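Local coordinates for peptidase M16 C-terminal domain-containing protein (Enterococcus faecalis, PDB 3D3Y) that is of unknown function but belongs to the M16 metallopeptidase family and carries a domain of its inactive type, at residues Leu27-Asn32 / Asp199-Phe204; Gln85-Ile90 / Glu375-Leu380. All coordinates share one frame; numbering follows the deposited sequence.

Contacts 1 and 2 lie side by side in the half of the chain built on the mixed six-stranded sheet, their centres about 7 Å apart. Contact 1 pairs strands 24-34 and 200-207 inside that sheet; contact 2 sets the helix 368-380 against strand 85-95, the neighbour of strand 24-34 on its other edge. Along the chain the segments alternate, 27-32, 85-90, 199-204 and 375-380, so the two closures interlock. Arg30 and Asn32 of contact 1 reach Asn89, Gln85 and Tyr376 of contact 2. The sheet therefore gathers strands from early and middle parts of the sequence, and a helix from near the C-terminal end packs on one of its faces.

Contact 1 (Leu27-Asn32 / Asp199-Phe204)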
ATOM      1  N   LEU A  27       9.385 -10.083 -12.357  1.00 33.55           N
ATOM      2  CA  LEU A  27      10.440  -9.966 -11.372  1.00 33.21           C
ATOM      3  C   LEU A  27      10.113  -8.828 -10.426  1.00 33.86           C
ATOM      4  O   LEU A  27       9.613  -7.761 -10.848  1.00 33.96           O
ATOM      5  CB  LEU A  27      11.787  -9.664 -12.036  1.00 33.87           C
ATOM      6  CG  LEU A  27      12.402 -10.681 -13.006  1.00 37.51           C
ATOM      7  CD1 LEU A  27      11.868 -10.430 -14.402  1.00 37.72           C
ATOM      8  CD2 LEU A  27      13.902 -10.514 -12.983  1.00 41.49           C
ATOM      9  N   LEU A  28      10.399  -9.058  -9.145  1.00 32.84           N
ATOM     10  CA  LEU A  28      10.189  -8.053  -8.103  1.00 32.77           C
ATOM     11  C   LEU A  28      11.379  -8.082  -7.191  1.00 33.19           C
ATOM     12  O   LEU A  28      11.730  -9.147  -6.658  1.00 32.52           O
ATOM     13  CB  LEU A  28       8.900  -8.328  -7.333  1.00 32.38           C
ATOM     14  CG  LEU A  28       8.652  -7.533  -6.036  1.00 34.58           C
ATOM     15  CD1 LEU A  28       8.412  -6.011  -6.307  1.00 32.35           C
ATOM     16  CD2 LEU A  28       7.479  -8.199  -5.309  1.00 35.07           C
ATOM     17  N   VAL A  29      12.025  -6.927  -7.038  1.00 33.92           N
ATOM     18  CA  VAL A  29      13.020  -6.757  -5.996  1.00 32.59           C
ATOM     19  C   VAL A  29      12.426  -5.816  -4.942  1.00 33.98           C
ATOM     20  O   VAL A  29      12.117  -4.633  -5.246  1.00 32.90           O
ATOM     21  CB  VAL A  29      14.319  -6.185  -6.538  1.00 33.60           C
ATOM     22  CG1 VAL A  29      15.406  -6.198  -5.440  1.00 32.20           C
ATOM     23  CG2 VAL A  29      14.776  -6.985  -7.778  1.00 33.71           C
ATOM     24  N   ARG A  30      12.225  -6.345  -3.731  1.00 31.74           N
ATOM     25  CA  ARG A  30      11.570  -5.554  -2.690  1.00 32.96           C
ATOM     26  C   ARG A  30      12.509  -5.278  -1.509  1.00 32.25           C
ATOM     27  O   ARG A  30      12.986  -6.220  -0.833  1.00 32.09           O
ATOM     28  CB  ARG A  30      10.233  -6.180  -2.263  1.00 32.04           C
ATOM     29  CG  ARG A  30       9.515  -5.397  -1.139  1.00 34.45           C
ATOM     30  CD  ARG A  30       8.010  -5.743  -1.010  1.00 35.18           C
ATOM     31  NE  ARG A  30       7.224  -5.249  -2.139  1.00 35.15           N
ATOM     32  CZ  ARG A  30       6.059  -5.769  -2.535  1.00 36.87           C
ATOM     33  NH1 ARG A  30       5.516  -6.818  -1.899  1.00 38.59           N
ATOM     34  NH2 ARG A  30       5.421  -5.218  -3.568  1.00 36.61           N
ATOM     35  N   PHE A  31      12.840  -4.001  -1.326  1.00 32.50           N
ATOM     36  CA  PHE A  31      13.626  -3.555  -0.161  1.00 32.64           C
ATOM     37  C   PHE A  31      12.677  -3.192   0.985  1.00 32.74           C
ATOM     38  O   PHE A  31      11.738  -2.428   0.817  1.00 32.81           O
ATOM     39  CB  PHE A  31      14.493  -2.339  -0.489  1.00 33.49           C
ATOM     40  CG  PHE A  31      15.544  -2.587  -1.546  1.00 33.11           C
ATOM     41  CD1 PHE A  31      16.900  -2.633  -1.195  1.00 32.37           C
ATOM     42  CD2 PHE A  31      15.181  -2.759  -2.883  1.00 31.30           C
ATOM     43  CE1 PHE A  31      17.880  -2.863  -2.156  1.00 32.21           C
ATOM     44  CE2 PHE A  31      16.147  -2.959  -3.851  1.00 34.06           C
ATOM     45  CZ  PHE A  31      17.513  -3.013  -3.468  1.00 33.75           C
ATOM     46  N   ASN A  32      12.911  -3.765   2.153  1.00 32.88           N
ATOM     47  CA  ASN A  32      11.965  -3.664   3.256  1.00 32.62           C
ATOM     48  C   ASN A  32      12.674  -2.978   4.411  1.00 32.68           C
ATOM     49  O   ASN A  32      13.795  -3.370   4.761  1.00 32.88           O
ATOM     50  CB  ASN A  32      11.506  -5.081   3.632  1.00 32.66           C
ATOM     51  CG  ASN A  32      10.309  -5.105   4.599  1.00 35.03           C
ATOM     52  OD1 ASN A  32      10.362  -4.569   5.725  1.00 31.49           O
ATOM     53  ND2 ASN A  32       9.233  -5.747   4.162  1.00 33.55           N
ATOM     54  N   ASP A 199      18.655  -2.643   4.150  1.00 32.58           N
ATOM     55  CA  ASP A 199      17.282  -3.133   4.048  1.00 33.04           C
ATOM     56  C   ASP A 199      17.281  -4.653   3.893  1.00 32.88           C
ATOM     57  O   ASP A 199      18.225  -5.228   3.326  1.00 32.27           O
ATOM     58  CB  ASP A 199      16.555  -2.521   2.836  1.00 31.92           C
ATOM     59  CG  ASP A 199      15.969  -1.109   3.093  1.00 33.97           C
ATOM     60  OD1 ASP A 199      16.406  -0.344   4.007  1.00 33.67           O
ATOM     61  OD2 ASP A 199      15.051  -0.743   2.302  1.00 34.32           O
ATOM     62  N   GLN A 200      16.220  -5.298   4.380  1.00 32.60           N
ATOM     63  CA  GLN A 200      15.963  -6.696   4.028  1.00 32.99           C
ATOM     64  C   GLN A 200      15.510  -6.709   2.573  1.00 32.90           C
ATOM     65  O   GLN A 200      14.675  -5.894   2.160  1.00 33.74           O
ATOM     66  CB  GLN A 200      14.918  -7.334   4.949  1.00 31.80           C
ATOM     67  CG  GLN A 200      15.457  -7.610   6.377  1.00 33.15           C
ATOM     68  CD  GLN A 200      15.874  -6.318   7.080  1.00 34.47           C
ATOM     69  OE1 GLN A 200      15.089  -5.365   7.180  1.00 34.55           O
ATOM     70  NE2 GLN A 200      17.113  -6.280   7.564  1.00 34.51           N
ATOM     71  N   VAL A 201      16.080  -7.610   1.784  1.00 32.54           N
ATOM     72  CA  VAL A 201      15.809  -7.619   0.349  1.00 31.12           C
ATOM     73  C   VAL A 201      15.230  -8.982   0.001  1.00 31.48           C
ATOM     74  O   VAL A 201      15.765 -10.011   0.423  1.00 29.94           O
ATOM     75  CB  VAL A 201      17.116  -7.369  -0.469  1.00 32.28           C
ATOM     76  CG1 VAL A 201      16.822  -7.377  -1.984  1.00 29.23           C
ATOM     77  CG2 VAL A 201      17.736  -6.030  -0.090  1.00 32.08           C
ATOM     78  N   ASP A 202      14.126  -8.984  -0.739  1.00 30.52           N
ATOM     79  CA  ASP A 202      13.552 -10.239  -1.228  1.00 31.48           C
ATOM     80  C   ASP A 202      13.267 -10.094  -2.717  1.00 30.77           C
ATOM     81  O   ASP A 202      12.756  -9.071  -3.181  1.00 31.41           O
ATOM     82  CB  ASP A 202      12.303 -10.647  -0.419  1.00 31.12           C
ATOM     83  CG  ASP A 202      12.659 -11.147   0.959  1.00 33.61           C
ATOM     84  OD1 ASP A 202      12.951 -12.352   1.109  1.00 36.08           O
ATOM     85  OD2 ASP A 202      12.688 -10.323   1.901  1.00 37.32           O
ATOM     86  N   ILE A 203      13.658 -11.114  -3.468  1.00 31.61           N
ATOM     87  CA  ILE A 203      13.573 -11.082  -4.922  1.00 30.99           C
ATOM     88  C   ILE A 203      12.671 -12.216  -5.304  1.00 32.18           C
ATOM     89  O   ILE A 203      12.851 -13.366  -4.826  1.00 31.14           O
ATOM     90  CB  ILE A 203      14.960 -11.273  -5.566  1.00 31.58           C
ATOM     91  CG1 ILE A 203      15.883 -10.140  -5.120  1.00 31.50           C
ATOM     92  CG2 ILE A 203      14.830 -11.319  -7.097  1.00 29.64           C
ATOM     93  CD1 ILE A 203      17.336 -10.298  -5.571  1.00 36.94           C
ATOM     94  N   PHE A 204      11.671 -11.883  -6.109  1.00 32.11           N
ATOM     95  CA  PHE A 204      10.690 -12.855  -6.575  1.00 33.12           C
ATOM     96  C   PHE A 204      10.715 -12.981  -8.090  1.00 33.44           C
ATOM     97  O   PHE A 204      10.833 -11.976  -8.821  1.00 33.43           O
ATOM     98  CB  PHE A 204       9.289 -12.440  -6.125  1.00 32.93           C
ATOM     99  CG  PHE A 204       9.071 -12.585  -4.656  1.00 36.19           C
ATOM    100  CD1 PHE A 204       8.361 -13.664  -4.154  1.00 34.01           C
ATOM    101  CD2 PHE A 204       9.586 -11.638  -3.762  1.00 36.67           C
ATOM    102  CE1 PHE A 204       8.174 -13.809  -2.788  1.00 35.08           C
ATOM    103  CE2 PHE A 204       9.390 -11.783  -2.396  1.00 34.11           C
ATOM    104  CZ  PHE A 204       8.687 -12.854  -1.913  1.00 33.87           C
TER
HETATM  105  O   HOH W   1      11.720  -7.592   1.374  1.00 28.21           O
HETATM  106  O   HOH W   2      12.274  -4.272   7.669  1.00 27.28           O
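Asn32 and Phe204 stand at opposite ends of this antiparallel pairing, each in a hydrogen-bonded pair, Asn32 with Gln200 and Phe204 with Leu28. At the first, Asn32 N gives a bond of 2.8 Å to Gln200 O, and the return bond from Gln200 N to Asn32 O is longer and more bent (136° at the hydrogen). The two side chains share a water that donates to Asn32 OD1 at 2.7 Å and to Gln200 OE1. At the other end Phe204 N meets Leu28 O at 2.8 Å, and the CB atoms of Leu28 and Phe204 lie abreast. Phe204 lies on the sheet face it shares with Leu28, Arg30 and Asp202, and its chi1 of -71° turns the ring back beside its own N.

Strands 24-34 and 200-207 are central members of a mixed six-stranded sheet, joined here by six backbone bonds in regular register, with strands 85-95 and 12-18 on their outer edges. Its two faces differ in character. On one, Val29 CG1 touches Val201 CG1 at 3.9 Å, and Val201 CG2 rests 3.7 Å from Phe31 CD1, approaching the ring obliquely. Asp199 CB sits at the edge of that ring, and its OD2 lies 3.3 Å from Phe31 CB.

The other face is apolar at the Leu28-Phe204 end and polar from there on, through Arg30 and Asp202 to Asn32 and Gln200. Leu28 CD2 lies 3.9 Å above the Arg30 guanidinium plane, over its centre. Arg30 NE bonds to Asn89 OD1, NH2 forms a salt bridge with Glu373, and the group makes a cation-pi contact with Tyr376. The Asp202 carboxylate is taken by Lys230 and by His15, which also stacks with the Phe204 ring; Asn32 ND2 binds Tyr376, Gln200 NE2 the carbonyl of Glu227, and Asp199 OD2 is in a salt bridge with Arg43.

Contact 2 (Gln85-Ile90 / Glu375-Leu380); sequences QHWFNI and EYLNEL
Trp87 offers one face of its six-membered ring to the edge of Tyr376, which comes down from helix 368-380 with CE2 3.6 Å from Trp87 CZ2. The pair is T-shaped: the centroids are 4.9 Å apart and the planes stand at 72°. Tyr376 CG lies anti to the backbone N (chi1 -164°), which carries the ring off the helix toward the strand, and CD2 and CE2 both rest over the outer rim of the indole. Two leucines of the helix flank the pair. Leu377 CD2 meets the indole edge near its plane, 4.2 Å from CH2, and Leu380 CD1 touches Trp87 CZ2 as well as Gln85 OE1.

The indole is fixed from within its own strand. Trp87 NE1 donates almost straight (170°) to a lone pair of Gln85 OE1 at 3.0 Å, with the acceptor close to the ring plane. This is helix-on-sheet packing, with long side chains bridging axes 13.9 Å apart. Aromatic and leucine contacts thus hold helix to strand, while the polar atoms at the margin have partners: Trp87 NE1 within strand 85-95, Gln85 OE1 and Tyr376 OH also in Asn32 ND2, and Gln85 NE2 in the carbonyl of Ala231.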
ATOM      1  N   GLN A  85       5.912  -1.189   8.111  1.00 32.66           N
ATOM      2  CA  GLN A  85       6.987  -1.352   7.099  1.00 31.46           C
ATOM      3  C   GLN A  85       6.788  -0.378   5.949  1.00 31.84           C
ATOM      4  O   GLN A  85       5.668   0.066   5.667  1.00 30.98           O
ATOM      5  CB  GLN A  85       6.998  -2.787   6.557  1.00 31.29           C
ATOM      6  CG  GLN A  85       7.447  -3.814   7.576  1.00 30.55           C
ATOM      7  CD  GLN A  85       7.257  -5.248   7.114  1.00 31.12           C
ATOM      8  OE1 GLN A  85       6.896  -5.507   5.965  1.00 29.73           O
ATOM      9  NE2 GLN A  85       7.508  -6.198   8.023  1.00 30.15           N
ATOM     10  N   HIS A  86       7.889  -0.015   5.304  1.00 31.90           N
ATOM     11  CA  HIS A  86       7.821   0.798   4.102  1.00 31.96           C
ATOM     12  C   HIS A  86       8.617  -0.001   3.057  1.00 32.03           C
ATOM     13  O   HIS A  86       9.741  -0.502   3.334  1.00 32.49           O
ATOM     14  CB  HIS A  86       8.409   2.214   4.344  1.00 31.78           C
ATOM     15  CG  HIS A  86       8.123   3.183   3.233  1.00 30.14           C
ATOM     16  ND1 HIS A  86       8.972   3.363   2.163  1.00 31.53           N
ATOM     17  CD2 HIS A  86       7.064   3.998   3.014  1.00 32.20           C
ATOM     18  CE1 HIS A  86       8.453   4.258   1.334  1.00 32.50           C
ATOM     19  NE2 HIS A  86       7.291   4.659   1.829  1.00 31.94           N
ATOM     20  N   TRP A  87       8.004  -0.177   1.891  1.00 31.64           N
ATOM     21  CA  TRP A  87       8.524  -1.068   0.866  1.00 31.83           C
ATOM     22  C   TRP A  87       8.981  -0.233  -0.340  1.00 32.50           C
ATOM     23  O   TRP A  87       8.275   0.660  -0.781  1.00 33.38           O
ATOM     24  CB  TRP A  87       7.402  -2.034   0.407  1.00 31.44           C
ATOM     25  CG  TRP A  87       6.796  -2.982   1.460  1.00 30.61           C
ATOM     26  CD1 TRP A  87       7.260  -3.248   2.735  1.00 31.80           C
ATOM     27  CD2 TRP A  87       5.672  -3.840   1.255  1.00 30.53           C
ATOM     28  NE1 TRP A  87       6.439  -4.206   3.347  1.00 29.77           N
ATOM     29  CE2 TRP A  87       5.468  -4.581   2.452  1.00 32.23           C
ATOM     30  CE3 TRP A  87       4.805  -4.060   0.159  1.00 32.26           C
ATOM     31  CZ2 TRP A  87       4.434  -5.524   2.586  1.00 32.64           C
ATOM     32  CZ3 TRP A  87       3.757  -5.006   0.298  1.00 31.75           C
ATOM     33  CH2 TRP A  87       3.585  -5.717   1.509  1.00 31.06           C
ATOM     34  N   PHE A  88      10.139  -0.578  -0.905  1.00 32.61           N
ATOM     35  CA  PHE A  88      10.690   0.066  -2.104  1.00 31.89           C
ATOM     36  C   PHE A  88      10.745  -1.061  -3.129  1.00 32.01           C
ATOM     37  O   PHE A  88      11.411  -2.073  -2.911  1.00 31.86           O
ATOM     38  CB  PHE A  88      12.062   0.623  -1.782  1.00 31.58           C
ATOM     39  CG  PHE A  88      12.767   1.307  -2.925  1.00 32.23           C
ATOM     40  CD1 PHE A  88      12.865   2.704  -2.946  1.00 32.12           C
ATOM     41  CD2 PHE A  88      13.414   0.564  -3.934  1.00 32.27           C
ATOM     42  CE1 PHE A  88      13.585   3.350  -3.955  1.00 30.79           C
ATOM     43  CE2 PHE A  88      14.126   1.198  -4.973  1.00 32.39           C
ATOM     44  CZ  PHE A  88      14.201   2.611  -4.988  1.00 30.87           C
ATOM     45  N   ASN A  89      10.010  -0.889  -4.224  1.00 31.16           N
ATOM     46  CA  ASN A  89       9.636  -2.010  -5.097  1.00 32.61           C
ATOM     47  C   ASN A  89      10.104  -1.820  -6.530  1.00 32.80           C
ATOM     48  O   ASN A  89       9.630  -0.916  -7.215  1.00 32.91           O
ATOM     49  CB  ASN A  89       8.101  -2.100  -5.144  1.00 32.52           C
ATOM     50  CG  ASN A  89       7.458  -2.099  -3.764  1.00 34.96           C
ATOM     51  OD1 ASN A  89       7.798  -2.922  -2.930  1.00 40.11           O
ATOM     52  ND2 ASN A  89       6.511  -1.181  -3.532  1.00 37.28           N
ATOM     53  N   ILE A  90      10.999  -2.683  -6.995  1.00 32.50           N
ATOM     54  CA  ILE A  90      11.466  -2.595  -8.385  1.00 31.24           C
ATOM     55  C   ILE A  90      10.835  -3.765  -9.101  1.00 32.75           C
ATOM     56  O   ILE A  90      11.001  -4.923  -8.696  1.00 32.53           O
ATOM     57  CB  ILE A  90      12.996  -2.710  -8.474  1.00 32.53           C
ATOM     58  CG1 ILE A  90      13.664  -1.569  -7.684  1.00 30.76           C
ATOM     59  CG2 ILE A  90      13.477  -2.728  -9.939  1.00 27.79           C
ATOM     60  CD1 ILE A  90      15.187  -1.802  -7.495  1.00 32.05           C
ATOM     61  N   GLU A 375       2.149 -14.012  -2.337  1.00 35.25           N
ATOM     62  CA  GLU A 375       3.405 -14.711  -2.027  1.00 35.80           C
ATOM     63  C   GLU A 375       4.245 -13.925  -1.020  1.00 35.59           C
ATOM     64  O   GLU A 375       4.820 -14.498  -0.093  1.00 35.24           O
ATOM     65  CB  GLU A 375       4.229 -14.975  -3.295  1.00 36.01           C
ATOM     66  CG  GLU A 375       3.627 -16.008  -4.246  1.00 38.12           C
ATOM     67  CD  GLU A 375       3.759 -17.446  -3.748  1.00 43.41           C
ATOM     68  OE1 GLU A 375       4.457 -17.691  -2.734  1.00 42.98           O
ATOM     69  OE2 GLU A 375       3.161 -18.346  -4.384  1.00 46.57           O
ATOM     70  N   TYR A 376       4.303 -12.606  -1.196  1.00 35.45           N
ATOM     71  CA  TYR A 376       5.052 -11.785  -0.271  1.00 35.44           C
ATOM     72  C   TYR A 376       4.470 -11.839   1.141  1.00 36.23           C
ATOM     73  O   TYR A 376       5.202 -12.096   2.105  1.00 36.19           O
ATOM     74  CB  TYR A 376       5.182 -10.355  -0.789  1.00 34.58           C
ATOM     75  CG  TYR A 376       6.258  -9.579  -0.071  1.00 33.23           C
ATOM     76  CD1 TYR A 376       7.592  -9.776  -0.367  1.00 32.58           C
ATOM     77  CD2 TYR A 376       5.933  -8.649   0.917  1.00 34.58           C
ATOM     78  CE1 TYR A 376       8.598  -9.075   0.299  1.00 34.22           C
ATOM     79  CE2 TYR A 376       6.926  -7.940   1.592  1.00 35.65           C
ATOM     80  CZ  TYR A 376       8.256  -8.144   1.265  1.00 33.23           C
ATOM     81  OH  TYR A 376       9.234  -7.419   1.911  1.00 31.77           O
ATOM     82  N   LEU A 377       3.159 -11.636   1.273  1.00 37.55           N
ATOM     83  CA  LEU A 377       2.531 -11.707   2.592  1.00 38.74           C
ATOM     84  C   LEU A 377       2.771 -13.039   3.229  1.00 39.16           C
ATOM     85  O   LEU A 377       3.107 -13.108   4.405  1.00 39.38           O
ATOM     86  CB  LEU A 377       1.017 -11.432   2.559  1.00 39.05           C
ATOM     87  CG  LEU A 377       0.609 -10.019   2.147  1.00 40.45           C
ATOM     88  CD1 LEU A 377      -0.905  -9.861   2.290  1.00 39.78           C
ATOM     89  CD2 LEU A 377       1.372  -8.951   2.960  1.00 41.15           C
ATOM     90  N   ASN A 378       2.574 -14.093   2.445  1.00 39.40           N
ATOM     91  CA  ASN A 378       2.837 -15.467   2.845  1.00 40.20           C
ATOM     92  C   ASN A 378       4.237 -15.695   3.393  1.00 40.24           C
ATOM     93  O   ASN A 378       4.427 -16.449   4.350  1.00 39.85           O
ATOM     94  CB  ASN A 378       2.707 -16.323   1.612  1.00 40.84           C
ATOM     95  CG  ASN A 378       1.842 -17.469   1.833  1.00 43.45           C
ATOM     96  OD1 ASN A 378       2.280 -18.462   2.404  1.00 45.07           O
ATOM     97  ND2 ASN A 378       0.568 -17.360   1.406  1.00 46.80           N
ATOM     98  N   GLU A 379       5.206 -15.064   2.744  1.00 40.45           N
ATOM     99  CA  GLU A 379       6.601 -15.115   3.141  1.00 41.53           C
ATOM    100  C   GLU A 379       6.780 -14.446   4.498  1.00 42.05           C
ATOM    101  O   GLU A 379       7.435 -14.983   5.368  1.00 41.37           O
ATOM    102  CB  GLU A 379       7.470 -14.420   2.086  1.00 41.64           C
ATOM    103  CG  GLU A 379       8.928 -14.200   2.485  1.00 41.79           C
ATOM    104  CD  GLU A 379       9.683 -15.501   2.703  1.00 43.32           C
ATOM    105  OE1 GLU A 379       9.239 -16.557   2.185  1.00 39.96           O
ATOM    106  OE2 GLU A 379      10.735 -15.457   3.392  1.00 44.31           O
ATOM    107  N   LEU A 380       6.170 -13.280   4.672  1.00 42.74           N
ATOM    108  CA  LEU A 380       6.192 -12.589   5.959  1.00 44.16           C
ATOM    109  C   LEU A 380       5.510 -13.386   7.070  1.00 45.06           C
ATOM    110  O   LEU A 380       6.081 -13.613   8.140  1.00 45.33           O
ATOM    111  CB  LEU A 380       5.545 -11.209   5.829  1.00 43.66           C
ATOM    112  CG  LEU A 380       6.183 -10.289   4.791  1.00 43.81           C
ATOM    113  CD1 LEU A 380       5.329  -9.066   4.569  1.00 45.64           C
ATOM    114  CD2 LEU A 380       7.589  -9.878   5.185  1.00 45.46           C
TER